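Local structure of uncharacterized protein DUF1470 (Jannaschia sp. CCS1, 3H0N) at residues E8-R13 with P123-I128; G34-E39 with G62-A67; T87-L92 with G132-I137. The protein is of unknown function but may act as a transcription regulator, combining an ABATE domain with a treble-clef zinc finger. One frame throughout, in Å; residues are numbered along the deposited sequence.

Interaction 1: E8-R13 with P123-I128; sequences ERTGLR and PMWTAI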
loop_
_atom_site.group_PDB
_atom_site.type_symbol
_atom_site.label_atom_id
_atom_site.label_comp_id
_atom_site.label_asym_id
_atom_site.label_seq_id
_atom_site.Cartn_x
_atom_site.Cartn_y
_atom_site.Cartn_z
ATOM N N GLU A 8 6.339 5.955 -3.622
ATOM C CA GLU A 8 5.157 5.438 -2.956
ATOM C C GLU A 8 3.872 6.179 -3.301
ATOM O O GLU A 8 2.786 5.604 -3.195
ATOM C CB GLU A 8 5.362 5.469 -1.417
ATOM C CG GLU A 8 6.343 4.430 -0.937
ATOM C CD GLU A 8 7.824 4.783 -1.158
ATOM O OE1 GLU A 8 8.193 5.954 -1.454
ATOM O OE2 GLU A 8 8.655 3.856 -0.978
ATOM N N ARG A 9 3.989 7.433 -3.725
ATOM C CA ARG A 9 2.825 8.233 -4.125
ATOM C C ARG A 9 2.748 8.418 -5.638
ATOM O O ARG A 9 2.044 9.324 -6.118
ATOM C CB ARG A 9 2.811 9.583 -3.466
ATOM C CG ARG A 9 2.959 9.554 -2.014
ATOM C CD ARG A 9 1.873 8.818 -1.343
ATOM N NE ARG A 9 2.257 8.726 0.070
ATOM C CZ ARG A 9 1.534 8.175 1.042
ATOM N NH1 ARG A 9 0.326 7.669 0.800
ATOM N NH2 ARG A 9 2.027 8.165 2.282
ATOM N N THR A 10 3.404 7.568 -6.411
ATOM C CA THR A 10 3.343 7.637 -7.871
ATOM C C THR A 10 1.915 7.650 -8.420
ATOM O O THR A 10 1.578 8.467 -9.301
ATOM C CB THR A 10 4.142 6.475 -8.489
ATOM O OG1 THR A 10 5.532 6.613 -8.130
ATOM C CG2 THR A 10 4.016 6.493 -10.010
ATOM N N GLY A 11 1.066 6.732 -7.976
ATOM C CA GLY A 11 -0.272 6.651 -8.523
ATOM C C GLY A 11 -1.068 7.901 -8.247
ATOM O O GLY A 11 -1.769 8.404 -9.121
ATOM N N LEU A 12 -0.952 8.397 -7.032
ATOM C CA LEU A 12 -1.632 9.654 -6.681
ATOM C C LEU A 12 -1.131 10.807 -7.520
ATOM O O LEU A 12 -1.921 11.605 -8.101
ATOM C CB LEU A 12 -1.456 9.966 -5.173
ATOM C CG LEU A 12 -2.012 11.293 -4.650
ATOM C CD1 LEU A 12 -3.541 11.340 -4.839
ATOM C CD2 LEU A 12 -1.625 11.474 -3.182
ATOM N N ARG A 13 0.189 10.933 -7.628
ATOM C CA ARG A 13 0.799 12.044 -8.340
ATOM C C ARG A 13 0.467 12.014 -9.822
ATOM O O ARG A 13 0.082 13.037 -10.400
ATOM C CB ARG A 13 2.316 11.976 -8.172
ATOM C CG ARG A 13 3.094 13.033 -8.918
ATOM C CD ARG A 13 4.588 12.950 -8.685
ATOM N NE ARG A 13 5.248 11.718 -9.102
ATOM C CZ ARG A 13 5.593 10.671 -8.304
ATOM N NH1 ARG A 13 5.281 10.586 -7.018
ATOM N NH2 ARG A 13 6.259 9.671 -8.862
ATOM N N PRO A 123 -3.101 -0.353 -19.402
ATOM C CA PRO A 123 -3.583 -1.112 -18.233
ATOM C C PRO A 123 -2.718 -0.977 -16.988
ATOM O O PRO A 123 -3.247 -0.877 -15.888
ATOM C CB PRO A 123 -3.609 -2.545 -18.758
ATOM C CG PRO A 123 -3.929 -2.381 -20.200
ATOM C CD PRO A 123 -3.109 -1.187 -20.628
HETATM N N MSE A 124 -1.396 -0.954 -17.156
HETATM C CA MSE A 124 -0.487 -0.777 -16.020
HETATM C C MSE A 124 -0.754 0.545 -15.302
HETATM O O MSE A 124 -0.886 0.585 -14.072
HETATM C CB MSE A 124 0.995 -0.828 -16.448
HETATM C CG MSE A 124 1.975 -0.195 -15.460
HETATM SE SE MSE A 124 3.739 -0.098 -16.320
HETATM C CE MSE A 124 4.729 0.941 -15.047
ATOM N N TRP A 125 -0.785 1.628 -16.073
ATOM C CA TRP A 125 -0.980 2.964 -15.477
ATOM C C TRP A 125 -2.380 3.125 -14.912
ATOM O O TRP A 125 -2.529 3.780 -13.888
ATOM C CB TRP A 125 -0.558 4.068 -16.456
ATOM C CG TRP A 125 0.935 4.178 -16.480
ATOM C CD1 TRP A 125 1.772 3.700 -17.414
ATOM C CD2 TRP A 125 1.740 4.679 -15.413
ATOM N NE1 TRP A 125 3.092 3.916 -17.022
ATOM C CE2 TRP A 125 3.088 4.507 -15.787
ATOM C CE3 TRP A 125 1.448 5.272 -14.186
ATOM C CZ2 TRP A 125 4.152 4.896 -14.956
ATOM C CZ3 TRP A 125 2.507 5.649 -13.372
ATOM C CH2 TRP A 125 3.821 5.461 -13.752
ATOM N N THR A 126 -3.373 2.463 -15.490
ATOM C CA THR A 126 -4.704 2.434 -14.920
ATOM C C THR A 126 -4.680 1.795 -13.549
ATOM O O THR A 126 -5.246 2.346 -12.591
ATOM C CB THR A 126 -5.697 1.719 -15.841
ATOM O OG1 THR A 126 -5.733 2.402 -17.099
ATOM C CG2 THR A 126 -7.094 1.743 -15.226
ATOM N N ALA A 127 -4.022 0.649 -13.401
ATOM C CA ALA A 127 -3.924 -0.011 -12.107
ATOM C C ALA A 127 -3.160 0.799 -11.094
ATOM O O ALA A 127 -3.551 0.854 -9.909
ATOM C CB ALA A 127 -3.256 -1.410 -12.292
ATOM N N ILE A 128 -2.051 1.401 -11.513
ATOM C CA ILE A 128 -1.228 2.195 -10.607
ATOM C C ILE A 128 -2.026 3.378 -10.082
ATOM O O ILE A 128 -2.037 3.680 -8.871
ATOM C CB ILE A 128 0.037 2.683 -11.308
ATOM C CG1 ILE A 128 0.988 1.486 -11.584
ATOM C CG2 ILE A 128 0.820 3.694 -10.450
ATOM C CD1 ILE A 128 2.154 1.826 -12.516
#
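Thr-10 holds its methyl CG2 anti to the backbone N (OG1 at chi1 -63°), and Trp-125 swings its indole out beside its own backbone N (chi1 -77°), so that methyl and ring meet. The benzene half of the indole does the touching: CG2 of Thr-10 lies 3.8 Å from CZ3 of Trp-125 and almost as close to CH2, at the ring edge and in the ring plane. Threonine suits the place because its two branches divide the work. The methyl faces the aromatic ring, while OG1, turned the other way, bonds to the carbonyl oxygen of Tyr-7 and takes a weak second bond from Arg-13 NH2.

Ile-128 stands one helical turn further along and meets the backbone of Gly-11. Its branch methyl CG2 comes within 3.7 Å of Gly-11 CA, while its longer arm runs back along the outside of the helix and sets CD1 above one face of the Trp-125 ring, toward its rim. The main chains close up here too, with Gly-11 CA and Ile-128 CA just 5.0 Å apart. A CA-H...O contact joins Gly-11 CA to Ile-128 O at 3.5 Å, with an angle of 141° at the hydrogen. Any CB on residue 11 would run into that carbonyl oxygen, which probably explains the glycine. No conventional hydrogen bond crosses between the two segments.

The side chain of Ile-128 also comes to about 4 Å, nearest atoms, from a bound nickel ion. The indole's NE1 bonds to Ser-51 OG in helix 49-54, and the Trp-125 side chain also packs on Leu-45 in the preceding loop. The contact thus sets the first turn of helix 10-22 against helix 121-138 in the protein's interior, with helix 49-54 supplying the hydroxyl that Trp-125 NE1 bonds to.

Interaction 2: G34-E39 with G62-A67; sequences GGCVIE and GFVELA
Gly-35 brings an extended backbone past Val-64 of helix 58-78, the two CA atoms 6.2 Å apart, with both Gly-34 and Gly-35 at positive phi (76° for Gly-35), a region of backbone space that glycine enters without strain. The CA of Gly-35 faces the valine, whose methyl CG2 lies 4.3 Å from it; a CB would point away, so it is the positive phi that favours glycine.

That same methyl serves the whole contact. Val-64 places CG1 anti to its backbone N (chi1 168°), which leaves CG2 beside the N and aimed at the passing chain, 4.1 Å from Cys-36 N. The thiol of Cys-36 then comes at CG2 from the next residue along: SG is 4.2 Å away, held between its own backbone N and carbonyl carbon (chi1 77°), a rotamer tolerable in a residue as extended as this one. Cysteine fits because its side chain is short and only weakly polar, so SG can rest against a methyl. Valine fits because its branch point sits right at the helix surface and offers a methyl without a long, flexible arm. The touch is van der Waals in kind and light, with 110 Å² buried over both sides and no hydrogen bond between the segments. Cys-36 is not among the four cysteines that bind zinc.

Beyond Cys-36, Val-37 is the N-cap of helix 38-44, and its N bonds to Asp-40 OD2, the half of a capping box that a valine permits. Backbone bonding of Gly-35 to Ala-22 ties the loop to helix 10-22, and the cysteine also packs on Ile-21 and Leu-41. At the protein's surface, therefore, the connection leading into helix 38-44 is laid across helix 58-78 beside the end of helix 10-22.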
loop_
_atom_site.group_PDB
_atom_site.type_symbol
_atom_site.label_atom_id
_atom_site.label_comp_id
_atom_site.label_asym_id
_atom_site.label_seq_id
_atom_site.Cartn_x
_atom_site.Cartn_y
_atom_site.Cartn_z
ATOM N N GLY A 34 -7.710 20.920 -22.818
ATOM C CA GLY A 34 -7.476 19.528 -22.486
ATOM C C GLY A 34 -7.066 18.679 -23.671
ATOM O O GLY A 34 -6.620 19.190 -24.694
ATOM N N GLY A 35 -7.241 17.366 -23.505
ATOM C CA GLY A 35 -6.646 16.369 -24.381
ATOM C C GLY A 35 -5.198 16.257 -24.017
ATOM O O GLY A 35 -4.730 16.864 -23.061
ATOM N N CYS A 36 -4.465 15.444 -24.782
ATOM C CA CYS A 36 -3.029 15.403 -24.670
ATOM C C CYS A 36 -2.371 14.937 -25.941
ATOM O O CYS A 36 -3.016 14.458 -26.865
ATOM C CB CYS A 36 -2.522 14.620 -23.475
ATOM S SG CYS A 36 -2.532 12.872 -23.564
ATOM N N VAL A 37 -1.070 15.143 -25.966
ATOM C CA VAL A 37 -0.210 14.663 -27.036
ATOM C C VAL A 37 0.893 13.803 -26.417
ATOM O O VAL A 37 1.119 13.760 -25.180
ATOM C CB VAL A 37 0.409 15.861 -27.832
ATOM C CG1 VAL A 37 -0.662 16.613 -28.611
ATOM C CG2 VAL A 37 1.174 16.829 -26.897
ATOM N N ILE A 38 1.601 13.073 -27.263
ATOM C CA ILE A 38 2.593 12.135 -26.740
ATOM C C ILE A 38 3.666 12.831 -25.900
ATOM O O ILE A 38 4.174 12.251 -24.914
ATOM C CB ILE A 38 3.237 11.237 -27.831
ATOM C CG1 ILE A 38 3.661 9.904 -27.202
ATOM C CG2 ILE A 38 4.413 11.941 -28.486
ATOM C CD1 ILE A 38 4.620 9.059 -28.040
ATOM N N GLU A 39 4.008 14.079 -26.224
ATOM C CA GLU A 39 4.983 14.814 -25.399
ATOM C C GLU A 39 4.541 14.979 -23.929
ATOM O O GLU A 39 5.368 14.939 -23.005
ATOM C CB GLU A 39 5.255 16.201 -26.005
ATOM C CG GLU A 39 6.049 16.173 -27.307
ATOM C CD GLU A 39 5.210 15.935 -28.567
ATOM O OE1 GLU A 39 3.974 15.779 -28.502
ATOM O OE2 GLU A 39 5.820 15.900 -29.661
ATOM N N GLY A 62 -5.895 6.130 -24.877
ATOM C CA GLY A 62 -6.051 5.424 -23.631
ATOM C C GLY A 62 -5.841 6.319 -22.419
ATOM O O GLY A 62 -6.561 6.216 -21.409
ATOM N N PHE A 63 -4.827 7.194 -22.476
ATOM C CA PHE A 63 -4.603 8.120 -21.383
ATOM C C PHE A 63 -5.697 9.200 -21.275
ATOM O O PHE A 63 -6.019 9.605 -20.166
ATOM C CB PHE A 63 -3.189 8.710 -21.456
ATOM C CG PHE A 63 -2.162 7.828 -20.860
ATOM C CD1 PHE A 63 -1.933 7.840 -19.497
ATOM C CD2 PHE A 63 -1.452 6.951 -21.631
ATOM C CE1 PHE A 63 -0.966 6.988 -18.931
ATOM C CE2 PHE A 63 -0.496 6.120 -21.062
ATOM C CZ PHE A 63 -0.281 6.160 -19.707
ATOM N N VAL A 64 -6.231 9.642 -22.404
ATOM C CA VAL A 64 -7.376 10.580 -22.352
ATOM C C VAL A 64 -8.570 9.923 -21.657
ATOM O O VAL A 64 -9.226 10.551 -20.813
ATOM C CB VAL A 64 -7.709 11.111 -23.773
ATOM C CG1 VAL A 64 -9.092 11.855 -23.781
ATOM C CG2 VAL A 64 -6.589 12.039 -24.224
ATOM N N GLU A 65 -8.853 8.660 -21.987
ATOM C CA GLU A 65 -9.936 7.947 -21.334
ATOM C C GLU A 65 -9.670 7.718 -19.854
ATOM O O GLU A 65 -10.559 7.896 -19.006
ATOM C CB GLU A 65 -10.211 6.632 -22.029
ATOM C CG GLU A 65 -11.321 5.775 -21.404
ATOM C CD GLU A 65 -12.735 6.406 -21.304
ATOM O OE1 GLU A 65 -13.003 7.526 -21.815
ATOM O OE2 GLU A 65 -13.604 5.729 -20.696
ATOM N N LEU A 66 -8.435 7.348 -19.527
ATOM C CA LEU A 66 -8.051 7.185 -18.113
ATOM C C LEU A 66 -8.273 8.495 -17.354
ATOM O O LEU A 66 -8.825 8.499 -16.259
ATOM C CB LEU A 66 -6.599 6.709 -17.995
ATOM C CG LEU A 66 -6.090 6.549 -16.577
ATOM C CD1 LEU A 66 -6.947 5.582 -15.735
ATOM C CD2 LEU A 66 -4.621 6.089 -16.620
ATOM N N ALA A 67 -7.848 9.609 -17.956
ATOM C CA ALA A 67 -8.026 10.924 -17.350
ATOM C C ALA A 67 -9.494 11.208 -17.031
ATOM O O ALA A 67 -9.799 11.752 -15.975
ATOM C CB ALA A 67 -7.469 12.001 -18.226
#

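Interaction 3: T87-L92 with G132-I137; sequences TALNHL and GLAREI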
loop_
_atom_site.group_PDB
_atom_site.type_symbol
_atom_site.label_atom_id
_atom_site.label_comp_id
_atom_site.label_asym_id
_atom_site.label_seq_id
_atom_site.Cartn_x
_atom_site.Cartn_y
_atom_site.Cartn_z
ATOM N N THR A 87 -16.755 2.647 -6.309
ATOM C CA THR A 87 -17.322 1.736 -7.309
ATOM C C THR A 87 -16.498 1.778 -8.574
ATOM O O THR A 87 -16.125 0.740 -9.136
ATOM C CB THR A 87 -18.789 2.098 -7.579
ATOM O OG1 THR A 87 -19.493 1.917 -6.342
ATOM C CG2 THR A 87 -19.395 1.233 -8.725
ATOM N N ALA A 88 -16.150 2.985 -8.990
ATOM C CA ALA A 88 -15.365 3.151 -10.223
ATOM C C ALA A 88 -13.945 2.627 -10.059
ATOM O O ALA A 88 -13.433 1.900 -10.919
ATOM C CB ALA A 88 -15.331 4.596 -10.620
ATOM N N LEU A 89 -13.300 2.928 -8.939
ATOM C CA LEU A 89 -11.931 2.453 -8.739
ATOM C C LEU A 89 -11.868 0.924 -8.618
ATOM O O LEU A 89 -10.976 0.284 -9.174
ATOM C CB LEU A 89 -11.325 3.120 -7.504
ATOM C CG LEU A 89 -11.112 4.639 -7.600
ATOM C CD1 LEU A 89 -10.810 5.241 -6.241
ATOM C CD2 LEU A 89 -9.999 4.999 -8.605
ATOM N N ASN A 90 -12.851 0.330 -7.948
ATOM C CA ASN A 90 -12.905 -1.138 -7.813
ATOM C C ASN A 90 -13.029 -1.809 -9.154
ATOM O O ASN A 90 -12.422 -2.843 -9.391
ATOM C CB ASN A 90 -14.041 -1.575 -6.895
ATOM C CG ASN A 90 -13.749 -1.342 -5.448
ATOM O OD1 ASN A 90 -12.591 -1.137 -5.065
ATOM N ND2 ASN A 90 -14.778 -1.475 -4.607
ATOM N N HIS A 91 -13.790 -1.213 -10.041
ATOM C CA HIS A 91 -13.958 -1.788 -11.352
ATOM C C HIS A 91 -12.672 -1.709 -12.167
ATOM O O HIS A 91 -12.346 -2.649 -12.889
ATOM C CB HIS A 91 -15.076 -1.090 -12.092
ATOM C CG HIS A 91 -15.247 -1.566 -13.497
ATOM N ND1 HIS A 91 -14.906 -0.793 -14.582
ATOM C CD2 HIS A 91 -15.708 -2.736 -13.992
ATOM C CE1 HIS A 91 -15.171 -1.463 -15.692
ATOM N NE2 HIS A 91 -15.657 -2.642 -15.361
ATOM N N LEU A 92 -11.937 -0.608 -12.035
ATOM C CA LEU A 92 -10.629 -0.496 -12.709
ATOM C C LEU A 92 -9.614 -1.520 -12.198
ATOM O O LEU A 92 -8.851 -2.083 -12.991
ATOM C CB LEU A 92 -10.066 0.918 -12.601
ATOM C CG LEU A 92 -10.900 1.997 -13.270
ATOM C CD1 LEU A 92 -10.277 3.308 -12.898
ATOM C CD2 LEU A 92 -10.947 1.751 -14.787
ATOM N N GLY A 132 -3.524 4.017 -6.289
ATOM C CA GLY A 132 -3.030 5.207 -5.571
ATOM C C GLY A 132 -4.172 6.025 -4.991
ATOM O O GLY A 132 -4.149 6.463 -3.824
ATOM N N LEU A 133 -5.208 6.216 -5.795
ATOM C CA LEU A 133 -6.397 6.914 -5.288
ATOM C C LEU A 133 -7.113 6.105 -4.229
ATOM O O LEU A 133 -7.526 6.631 -3.189
ATOM C CB LEU A 133 -7.357 7.298 -6.404
ATOM C CG LEU A 133 -6.801 8.285 -7.393
ATOM C CD1 LEU A 133 -7.846 8.517 -8.490
ATOM C CD2 LEU A 133 -6.346 9.587 -6.776
ATOM N N ALA A 134 -7.274 4.807 -4.475
ATOM C CA ALA A 134 -7.924 3.912 -3.504
ATOM C C ALA A 134 -7.221 3.943 -2.146
ATOM O O ALA A 134 -7.864 3.910 -1.090
ATOM C CB ALA A 134 -8.043 2.467 -4.041
ATOM N N ARG A 135 -5.899 3.945 -2.184
ATOM C CA ARG A 135 -5.121 3.942 -0.951
ATOM C C ARG A 135 -5.390 5.159 -0.106
ATOM O O ARG A 135 -5.480 5.115 1.114
ATOM C CB ARG A 135 -3.643 3.777 -1.269
ATOM C CG ARG A 135 -2.838 3.449 -0.039
ATOM C CD ARG A 135 -1.367 3.596 -0.226
ATOM N NE ARG A 135 -0.871 3.180 -1.515
ATOM C CZ ARG A 135 0.219 3.702 -2.068
ATOM N NH1 ARG A 135 0.959 4.558 -1.416
ATOM N NH2 ARG A 135 0.574 3.335 -3.281
ATOM N N GLU A 136 -5.516 6.315 -0.762
ATOM C CA GLU A 136 -5.800 7.533 -0.013
ATOM C C GLU A 136 -7.205 7.552 0.603
ATOM O O GLU A 136 -7.401 8.128 1.668
ATOM C CB GLU A 136 -5.600 8.779 -0.882
ATOM C CG GLU A 136 -4.171 8.991 -1.398
ATOM C CD GLU A 136 -3.097 8.956 -0.352
ATOM O OE1 GLU A 136 -3.391 9.266 0.827
ATOM O OE2 GLU A 136 -1.947 8.585 -0.723
ATOM N N ILE A 137 -8.172 6.898 -0.050
ATOM C CA ILE A 137 -9.490 6.718 0.535
ATOM C C ILE A 137 -9.344 5.832 1.794
ATOM O O ILE A 137 -9.851 6.147 2.858
ATOM C CB ILE A 137 -10.468 6.083 -0.471
ATOM C CG1 ILE A 137 -10.699 7.001 -1.697
ATOM C CG2 ILE A 137 -11.785 5.672 0.202
ATOM C CD1 ILE A 137 -11.444 6.304 -2.853
#
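Leu-89 carries the contact from helix 82-95, driving its branched end into the surface of helix 121-138. Its CD1 meets Ile-137 CD1 tip to tip at 3.6 Å, the shortest approach between the two segments. The same methyl rests 4.0 Å from Leu-133 CB and reaches the Ala-134 side chain more loosely, at 4.5 Å to CB. The other branch, CD2, lies 4.1 Å from Leu-133 CD1, the two leucine side chains crossing at about a right angle. With CG beside the backbone N (chi1 -66°) and chi2 near 167°, the leucine reaches toward helix 121-138 in a relaxed shape.

Ala-130 also touches Leu-89, so Ala-130, Leu-133, Ala-134 and Ile-137 surround it in the four-residue pattern of a knob in a hole. The small Ala-134 lets the knob reach the backbone there. The axes of segments 87-92 and 132-137 come within 10.2 Å, their N-to-C directions 135° apart. An alanine in place of Leu-89 would probably open a gap facing Leu-133 and strip Ile-137 of its apolar partner on helix 82-95.

Further out, Leu-70 and Ile-74 of helix 58-78 pack on Leu-133, and Leu-77 on Ile-137. Leu-102 of the second subunit packs on both Leu-89 and Ala-134, and its N bonds to Asn-90 OD1.

Only hydrocarbon groups carry the side-chain packing between the segments. Its hold is therefore hydrophobic and depends on shape, and the asparagine alongside adds a directional bond where the two subunits meet.

From the N terminus, residues 8-13 open the longest loop, which interaction 1 closes when helix 121-138 returns. Nested within it, interaction 2 closes a short loop as helix 58-78 comes back to the chain at 34-39. Helix 82-95 then opens interaction 3, which closes on 132-137, past the end of interaction 1, so these two cross, whereas interactions 2 and 3 follow in series. Helix 121-138 serves both 1 and 3, and between them Arg-9 NH1 forms a salt bridge with Glu-136 OE2. Interactions 1 and 2 touch where Trp-125 CB packs on Phe-63 CE1. Together they bring helices 10-22 and 82-95 against helix 121-138 and lay the approach to helix 38-44 on helix 58-78.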